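Long-range contacts in molybdopterin synthase catalytic subunit (Helicobacter pylori, PDB 3RPF), which probably converts cyclic pyranopterin phosphate into molybdopterin by inserting two sulfur atoms, supplied by MoaD, to form the dithiolene group: residues A[68-74]-A[103-107]; A[21-25]-A[93-97]; A[10-14]-A[89-93]. All coordinates share one frame; numbering follows the deposited sequence. Where two conformers were deposited one is given.

From the N terminus, the loop 10-14 and then helix 14-27 supply the first halves of contacts 3 and 2. After strands 32-39 and 48-53, the end of helix 55-71 supplies the first half of contact 1. Strand 90-98 then closes contact 3 with its start and contact 2 with its continuation, the two sharing Leu93, and helix 101-118 closes contact 1. Contact 1 crosses both of the others, while contacts 2 and 3 end on the same strand. Contacts 1 and 2 touch through Ser96 and Val74, whereas contacts 1 and 3 lie about 24 Å apart between centres. Together they tie both helical layers and the loop between strand 5-9 and helix 14-27 to the mixed sheet.

Contact 1. Residues A[68-74]-A[103-107]; sequences KAKDLGV and NALEL
The side-chain amide of Asn103 reaches across to the end of a neighbouring helix and, through ND2, binds the carbonyl O of Leu72 at 3.3 Å. The donor lies in the carbonyl plane on a lone pair, with an N-H...O angle of 156°. A water also donates to Leu72 O, at 2.6 Å, and accepts a weak bond from the same amide, so this carbonyl is gripped twice. Asn103 CG stands anti to its own carbonyl carbon (chi1 -61°), which brings ND2 to the carbonyl at the helix end. Beside this polar link, Leu107 pushes one methyl into the opposite segment: CD1 lies 3.5 Å from Val74 CB, 3.7 Å from Ala69 CA and 4.0 Å from Leu72 CD1. Val74 in turn lays CG2 along the helix backbone, 3.7 Å from Ala104 N. Ser96, on strand 90-98, touches both Val74 and Leu107 and is hydrogen-bonded through OG to Ala104 O. Helix 55-71 ends in a Schellman motif with Gly73, at positive phi, as the C-prime residue; Val74 N returns to Ala69 O at 3.0 Å. The arrangement is that of a helix-to-strand turn, its Schellman end packed against the adjacent helix on one face of the mixed beta sheet.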
loop_
_atom_site.group_PDB
_atom_site.type_symbol
_atom_site.label_atom_id
_atom_site.label_comp_id
_atom_site.label_asym_id
_atom_site.label_seq_id
_atom_site.Cartn_x
_atom_site.Cartn_y
_atom_site.Cartn_z
ATOM N N LYS A 68 8.168 -10.794 -12.471
ATOM C CA LYS A 68 7.196 -9.972 -13.197
ATOM C C LYS A 68 7.318 -8.519 -12.751
ATOM O O LYS A 68 7.209 -7.603 -13.554
ATOM C CB LYS A 68 5.771 -10.482 -12.951
ATOM C CG LYS A 68 4.696 -9.437 -13.231
ATOM C CD LYS A 68 3.337 -10.086 -13.458
ATOM C CE LYS A 68 2.216 -9.047 -13.398
ATOM N NZ LYS A 68 0.916 -9.555 -13.942
ATOM N N ALA A 69 7.547 -8.327 -11.459
ATOM C CA ALA A 69 7.738 -7.007 -10.895
ATOM C C ALA A 69 9.012 -6.361 -11.446
ATOM O O ALA A 69 9.022 -5.187 -11.848
ATOM C CB ALA A 69 7.786 -7.123 -9.373
ATOM N N LYS A 70 10.093 -7.129 -11.464
ATOM C CA LYS A 70 11.382 -6.612 -11.920
ATOM C C LYS A 70 11.304 -6.128 -13.360
ATOM O O LYS A 70 11.875 -5.084 -13.699
ATOM C CB LYS A 70 12.461 -7.685 -11.776
ATOM C CG LYS A 70 13.872 -7.156 -11.996
ATOM C CD LYS A 70 14.895 -8.208 -11.584
ATOM C CE LYS A 70 16.316 -7.744 -11.901
ATOM N NZ LYS A 70 17.323 -8.808 -11.603
ATOM N N ASP A 71 10.612 -6.880 -14.213
ATOM C CA ASP A 71 10.417 -6.437 -15.597
ATOM C C ASP A 71 9.778 -5.055 -15.693
ATOM O O ASP A 71 9.930 -4.368 -16.695
ATOM C CB ASP A 71 9.586 -7.462 -16.368
ATOM C CG ASP A 71 10.406 -8.651 -16.797
ATOM O OD1 ASP A 71 11.653 -8.532 -16.760
ATOM O OD2 ASP A 71 9.814 -9.693 -17.170
ATOM N N LEU A 72 9.061 -4.648 -14.651
ATOM C CA LEU A 72 8.388 -3.349 -14.650
ATOM C C LEU A 72 9.146 -2.314 -13.836
ATOM O O LEU A 72 8.627 -1.236 -13.574
ATOM C CB LEU A 72 6.969 -3.477 -14.101
ATOM C CG LEU A 72 5.982 -4.284 -14.938
ATOM C CD1 LEU A 72 4.606 -4.236 -14.305
ATOM C CD2 LEU A 72 5.926 -3.741 -16.340
ATOM N N GLY A 73 10.365 -2.643 -13.421
ATOM C CA GLY A 73 11.179 -1.688 -12.679
ATOM C C GLY A 73 10.823 -1.631 -11.201
ATOM O O GLY A 73 11.205 -0.695 -10.503
ATOM N N VAL A 74 10.100 -2.637 -10.719
ATOM C CA VAL A 74 9.652 -2.668 -9.326
ATOM C C VAL A 74 10.301 -3.807 -8.534
ATOM O O VAL A 74 10.327 -4.948 -8.994
ATOM C CB VAL A 74 8.126 -2.835 -9.271
ATOM C CG1 VAL A 74 7.641 -3.076 -7.839
ATOM C CG2 VAL A 74 7.448 -1.600 -9.880
ATOM N N ASN A 103 3.525 1.852 -11.400
ATOM C CA ASN A 103 3.714 0.398 -11.453
ATOM C C ASN A 103 3.825 -0.217 -10.068
ATOM O O ASN A 103 3.361 -1.332 -9.843
ATOM C CB ASN A 103 4.943 0.008 -12.280
ATOM C CG ASN A 103 4.850 0.466 -13.718
ATOM O OD1 ASN A 103 3.774 0.813 -14.205
ATOM N ND2 ASN A 103 5.984 0.464 -14.409
ATOM N N ALA A 104 4.465 0.493 -9.145
ATOM C CA ALA A 104 4.634 -0.033 -7.786
ATOM C C ALA A 104 3.285 -0.251 -7.122
ATOM O O ALA A 104 3.061 -1.270 -6.460
ATOM C CB ALA A 104 5.477 0.914 -6.952
ATOM N N LEU A 105 2.387 0.714 -7.277
ATOM C CA LEU A 105 1.059 0.595 -6.675
ATOM C C LEU A 105 0.210 -0.482 -7.353
ATOM O O LEU A 105 -0.590 -1.142 -6.700
ATOM C CB LEU A 105 0.327 1.938 -6.733
ATOM C CG LEU A 105 0.775 2.953 -5.688
ATOM C CD1 LEU A 105 0.253 4.350 -6.038
ATOM C CD2 LEU A 105 0.290 2.540 -4.330
ATOM N N GLU A 106 0.365 -0.642 -8.662
ATOM C CA GLU A 106 -0.420 -1.628 -9.395
ATOM C C GLU A 106 0.015 -3.037 -9.012
ATOM O O GLU A 106 -0.822 -3.894 -8.736
ATOM C CB GLU A 106 -0.283 -1.421 -10.910
ATOM N N LEU A 107 1.319 -3.282 -8.975
ATOM C CA LEU A 107 1.805 -4.609 -8.571
ATOM C C LEU A 107 1.400 -4.936 -7.134
ATOM O O LEU A 107 1.059 -6.071 -6.808
ATOM C CB LEU A 107 3.314 -4.681 -8.717
ATOM C CG LEU A 107 3.774 -4.975 -10.138
ATOM C CD1 LEU A 107 5.176 -4.452 -10.343
ATOM C CD2 LEU A 107 3.708 -6.472 -10.386
HETATM O O HOH W 1 8.282 1.160 -12.510
#

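Contact 2. Residues A[21-25]-A[93-97]; sequences YQEEA and LCVSM
Met97, present as selenomethionine, extends from strand 90-98 to the sheet-facing side of helix 14-27, in a helix-on-sheet layer of the alpha/beta hammerhead fold of MoaE. The helix and strand segments run almost parallel, 9° apart, with their axes 10.2 Å from each other. From CB, which points at the helix, the chain passes to CG, set between the backbone N and the carbonyl carbon (chi1 50°), and then runs on extended. SE arrives against the helix backbone, 3.6 Å from Tyr21 O and 3.8 Å from Ala25 CB. The terminal CE ends against the carboxylate of Glu24, 3.8 Å from CD and only slightly farther from the two oxygens, so it sits over the flat of the group. That carboxylate is held by salt bridges on both oxygens, OE1 to Lys77 and OE2 to Lys28, which should keep it in place and charged against the methyl.

One turn earlier, Tyr21 packs on the strand segment, while Phe33 of strand 32-39 touches both Tyr21 and Val95. On the far side of the sheet, Cys94 and Ser96 face helix 101-118. The ring of Tyr21 takes a CH-pi contact from Val95 CG1, centred on one face at 3.8 Å from the centroid and 7° off the normal.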
loop_
_atom_site.group_PDB
_atom_site.type_symbol
_atom_site.label_atom_id
_atom_site.label_comp_id
_atom_site.label_asym_id
_atom_site.label_seq_id
_atom_site.Cartn_x
_atom_site.Cartn_y
_atom_site.Cartn_z
ATOM N N TYR A 21 14.243 -2.537 4.206
ATOM C CA TYR A 21 13.622 -2.290 2.909
ATOM C C TYR A 21 13.805 -0.831 2.484
ATOM O O TYR A 21 14.109 -0.550 1.324
ATOM C CB TYR A 21 12.140 -2.647 2.955
ATOM C CG TYR A 21 11.859 -4.131 2.995
ATOM C CD1 TYR A 21 12.704 -5.043 2.367
ATOM C CD2 TYR A 21 10.745 -4.625 3.662
ATOM C CE1 TYR A 21 12.436 -6.410 2.399
ATOM C CE2 TYR A 21 10.473 -5.987 3.702
ATOM C CZ TYR A 21 11.322 -6.873 3.067
ATOM O OH TYR A 21 11.045 -8.228 3.112
ATOM N N GLN A 22 13.621 0.088 3.425
ATOM C CA GLN A 22 13.737 1.512 3.128
ATOM C C GLN A 22 15.145 1.869 2.720
ATOM O O GLN A 22 15.345 2.622 1.774
ATOM C CB GLN A 22 13.342 2.359 4.338
ATOM C CG GLN A 22 11.918 2.843 4.307
ATOM C CD GLN A 22 11.516 3.470 5.617
ATOM O OE1 GLN A 22 11.172 2.770 6.574
ATOM N NE2 GLN A 22 11.576 4.797 5.681
ATOM N N GLU A 23 16.121 1.340 3.450
ATOM C CA GLU A 23 17.519 1.563 3.112
ATOM C C GLU A 23 17.784 1.115 1.682
ATOM O O GLU A 23 18.494 1.784 0.935
ATOM C CB GLU A 23 18.435 0.842 4.098
ATOM C CG GLU A 23 18.371 1.418 5.509
ATOM C CD GLU A 23 19.276 0.693 6.486
ATOM O OE1 GLU A 23 19.694 -0.449 6.182
ATOM O OE2 GLU A 23 19.569 1.266 7.561
ATOM N N GLU A 24 17.199 -0.012 1.292
ATOM C CA GLU A 24 17.319 -0.470 -0.084
ATOM C C GLU A 24 16.674 0.546 -1.027
ATOM O O GLU A 24 17.234 0.878 -2.067
ATOM C CB GLU A 24 16.685 -1.854 -0.265
ATOM C CG GLU A 24 16.902 -2.457 -1.656
ATOM C CD GLU A 24 16.277 -3.840 -1.797
ATOM O OE1 GLU A 24 16.075 -4.511 -0.762
ATOM O OE2 GLU A 24 15.989 -4.261 -2.942
ATOM N N ALA A 25 15.506 1.055 -0.645
ATOM C CA ALA A 25 14.785 2.008 -1.475
ATOM C C ALA A 25 15.672 3.214 -1.754
ATOM O O ALA A 25 15.769 3.685 -2.889
ATOM C CB ALA A 25 13.486 2.444 -0.786
ATOM N N LEU A 93 4.345 -9.474 5.674
ATOM C CA LEU A 93 4.771 -8.134 5.303
ATOM C C LEU A 93 5.229 -8.193 3.871
ATOM O O LEU A 93 5.907 -9.147 3.464
ATOM C CB LEU A 93 5.920 -7.662 6.203
ATOM C CG LEU A 93 6.445 -6.249 5.936
ATOM C CD1 LEU A 93 6.826 -5.543 7.231
ATOM C CD2 LEU A 93 7.625 -6.309 5.000
ATOM N N CYS A 94 4.843 -7.200 3.079
ATOM C CA CYS A 94 5.406 -7.114 1.750
ATOM C C CYS A 94 5.632 -5.692 1.329
ATOM O O CYS A 94 5.019 -4.748 1.864
ATOM C CB CYS A 94 4.552 -7.869 0.737
ATOM S SG CYS A 94 2.930 -7.182 0.476
ATOM N N VAL A 95 6.559 -5.534 0.392
ATOM C CA VAL A 95 6.926 -4.207 -0.094
ATOM C C VAL A 95 6.990 -4.252 -1.600
ATOM O O VAL A 95 7.445 -5.238 -2.190
ATOM C CB VAL A 95 8.294 -3.776 0.460
ATOM C CG1 VAL A 95 9.368 -4.799 0.058
ATOM C CG2 VAL A 95 8.661 -2.387 -0.024
ATOM N N SER A 96 6.507 -3.181 -2.217
ATOM C CA SER A 96 6.607 -2.994 -3.646
ATOM C C SER A 96 7.165 -1.602 -3.761
ATOM O O SER A 96 6.538 -0.646 -3.269
ATOM C CB SER A 96 5.214 -3.048 -4.271
ATOM O OG SER A 96 5.262 -2.697 -5.647
HETATM N N MSE A 97 8.342 -1.462 -4.376
HETATM C CA MSE A 97 8.966 -0.126 -4.450
HETATM C C MSE A 97 9.640 0.067 -5.791
HETATM O O MSE A 97 10.038 -0.901 -6.439
HETATM C CB MSE A 97 9.989 0.052 -3.321
HETATM C CG MSE A 97 10.990 -1.133 -3.222
HETATM SE SE MSE A 97 12.241 -1.008 -1.719
HETATM C CE MSE A 97 12.615 -2.918 -1.426
#

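Contact 3. Residues A[10-14]-A[89-93]; sequences GALDT and QSSFL
Leu12 and Ser90 are joined by one direct backbone bond and one water bridge. Leu12 N donates to Ser90 O at 3.0 Å in an almost straight bond (178°), the donor tilted from the carbonyl plane. A water donates to Leu12 O at 2.7 Å and accepts from Ser90 N at 3.1 Å. The Leu12 side chain lies across the strand backbone, with CD1 3.4 Å from Phe92 N and 3.9 Å from Leu93 CB. Thr14 brings CG2 tightly against Ser90, 3.3 Å from its CB, while its hydroxyl is hydrogen-bonded to Gln22 of the second copy of this subunit. Thr14 OG1 occupies the position between backbone N and carbonyl carbon (chi1 63°), and this leaves CG2 to face Ser90.

Further out, Asp13 N-caps helix 14-27 through OD1 to Glu16 N, fixing the exit of the loop. Leu12 is also backed by Leu17, Ala79 and Ser81. On the strand, Ser91 and Phe92 both face Gly38 in a classic beta bulge. Ser91 OG binds Gly74 O of the molybdopterin converting factor chain, and Phe92 packs on the same glycine. The bulge lies at the interface with the sulfur carrier, consistent with a place beside the probable substrate site.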
loop_
_atom_site.group_PDB
_atom_site.type_symbol
_atom_site.label_atom_id
_atom_site.label_comp_id
_atom_site.label_asym_id
_atom_site.label_seq_id
_atom_site.Cartn_x
_atom_site.Cartn_y
_atom_site.Cartn_z
ATOM N N GLY A 10 7.932 -17.830 13.877
ATOM C CA GLY A 10 7.243 -16.923 14.775
ATOM C C GLY A 10 6.971 -15.567 14.144
ATOM O O GLY A 10 6.998 -15.419 12.924
ATOM N N ALA A 11 6.714 -14.580 14.999
ATOM C CA ALA A 11 6.345 -13.227 14.602
ATOM C C ALA A 11 7.435 -12.484 13.814
ATOM O O ALA A 11 8.628 -12.647 14.062
ATOM C CB ALA A 11 5.968 -12.435 15.845
ATOM N N LEU A 12 7.018 -11.654 12.870
ATOM C CA LEU A 12 7.976 -10.902 12.064
ATOM C C LEU A 12 8.534 -9.728 12.868
ATOM O O LEU A 12 7.810 -9.123 13.666
ATOM C CB LEU A 12 7.304 -10.382 10.793
ATOM C CG LEU A 12 6.747 -11.437 9.840
ATOM C CD1 LEU A 12 6.116 -10.758 8.632
ATOM C CD2 LEU A 12 7.823 -12.408 9.399
ATOM N N ASP A 13 9.813 -9.408 12.681
ATOM C CA ASP A 13 10.351 -8.187 13.273
ATOM C C ASP A 13 10.140 -7.071 12.265
ATOM O O ASP A 13 11.035 -6.751 11.473
ATOM C CB ASP A 13 11.831 -8.323 13.612
ATOM C CG ASP A 13 12.374 -7.097 14.331
ATOM O OD1 ASP A 13 11.699 -6.044 14.302
ATOM O OD2 ASP A 13 13.470 -7.184 14.928
ATOM N N THR A 14 8.947 -6.487 12.286
ATOM C CA THR A 14 8.568 -5.519 11.257
ATOM C C THR A 14 9.458 -4.286 11.297
ATOM O O THR A 14 9.786 -3.730 10.264
ATOM C CB THR A 14 7.104 -5.097 11.390
ATOM O OG1 THR A 14 6.917 -4.440 12.646
ATOM C CG2 THR A 14 6.205 -6.321 11.323
ATOM N N GLN A 89 0.954 -9.232 17.056
ATOM C CA GLN A 89 2.188 -9.459 16.303
ATOM C C GLN A 89 1.919 -9.596 14.806
ATOM O O GLN A 89 0.805 -9.942 14.397
ATOM C CB GLN A 89 2.926 -10.698 16.827
ATOM C CG GLN A 89 3.281 -10.625 18.306
ATOM C CD GLN A 89 4.230 -11.726 18.747
ATOM O OE1 GLN A 89 4.110 -12.883 18.327
ATOM N NE2 GLN A 89 5.179 -11.371 19.605
ATOM N N SER A 90 2.942 -9.335 13.993
ATOM C CA SER A 90 2.795 -9.355 12.538
ATOM C C SER A 90 3.150 -10.702 11.931
ATOM O O SER A 90 4.118 -11.343 12.337
ATOM C CB SER A 90 3.652 -8.252 11.899
ATOM O OG SER A 90 3.373 -6.993 12.491
ATOM N N SER A 91 2.378 -11.126 10.940
ATOM C CA SER A 91 2.568 -12.464 10.382
ATOM C C SER A 91 2.949 -12.409 8.914
ATOM O O SER A 91 3.365 -13.416 8.334
ATOM C CB SER A 91 1.287 -13.270 10.536
ATOM O OG SER A 91 0.226 -12.650 9.832
ATOM N N PHE A 92 2.813 -11.234 8.306
ATOM C CA PHE A 92 3.041 -11.119 6.876
ATOM C C PHE A 92 3.404 -9.670 6.586
ATOM O O PHE A 92 2.864 -8.758 7.206
ATOM C CB PHE A 92 1.763 -11.529 6.125
ATOM C CG PHE A 92 1.740 -11.129 4.657
ATOM C CD1 PHE A 92 2.727 -11.567 3.782
ATOM C CD2 PHE A 92 0.695 -10.362 4.152
ATOM C CE1 PHE A 92 2.703 -11.219 2.438
ATOM C CE2 PHE A 92 0.649 -10.013 2.799
ATOM C CZ PHE A 92 1.663 -10.444 1.935
ATOM N N LEU A 93 4.345 -9.474 5.674
ATOM C CA LEU A 93 4.771 -8.134 5.303
ATOM C C LEU A 93 5.229 -8.193 3.871
ATOM O O LEU A 93 5.907 -9.147 3.464
ATOM C CB LEU A 93 5.920 -7.662 6.203
ATOM C CG LEU A 93 6.445 -6.249 5.936
ATOM C CD1 LEU A 93 6.826 -5.543 7.231
ATOM C CD2 LEU A 93 7.625 -6.309 5.000
HETATM O O HOH W 2 5.668 -8.547 15.182
#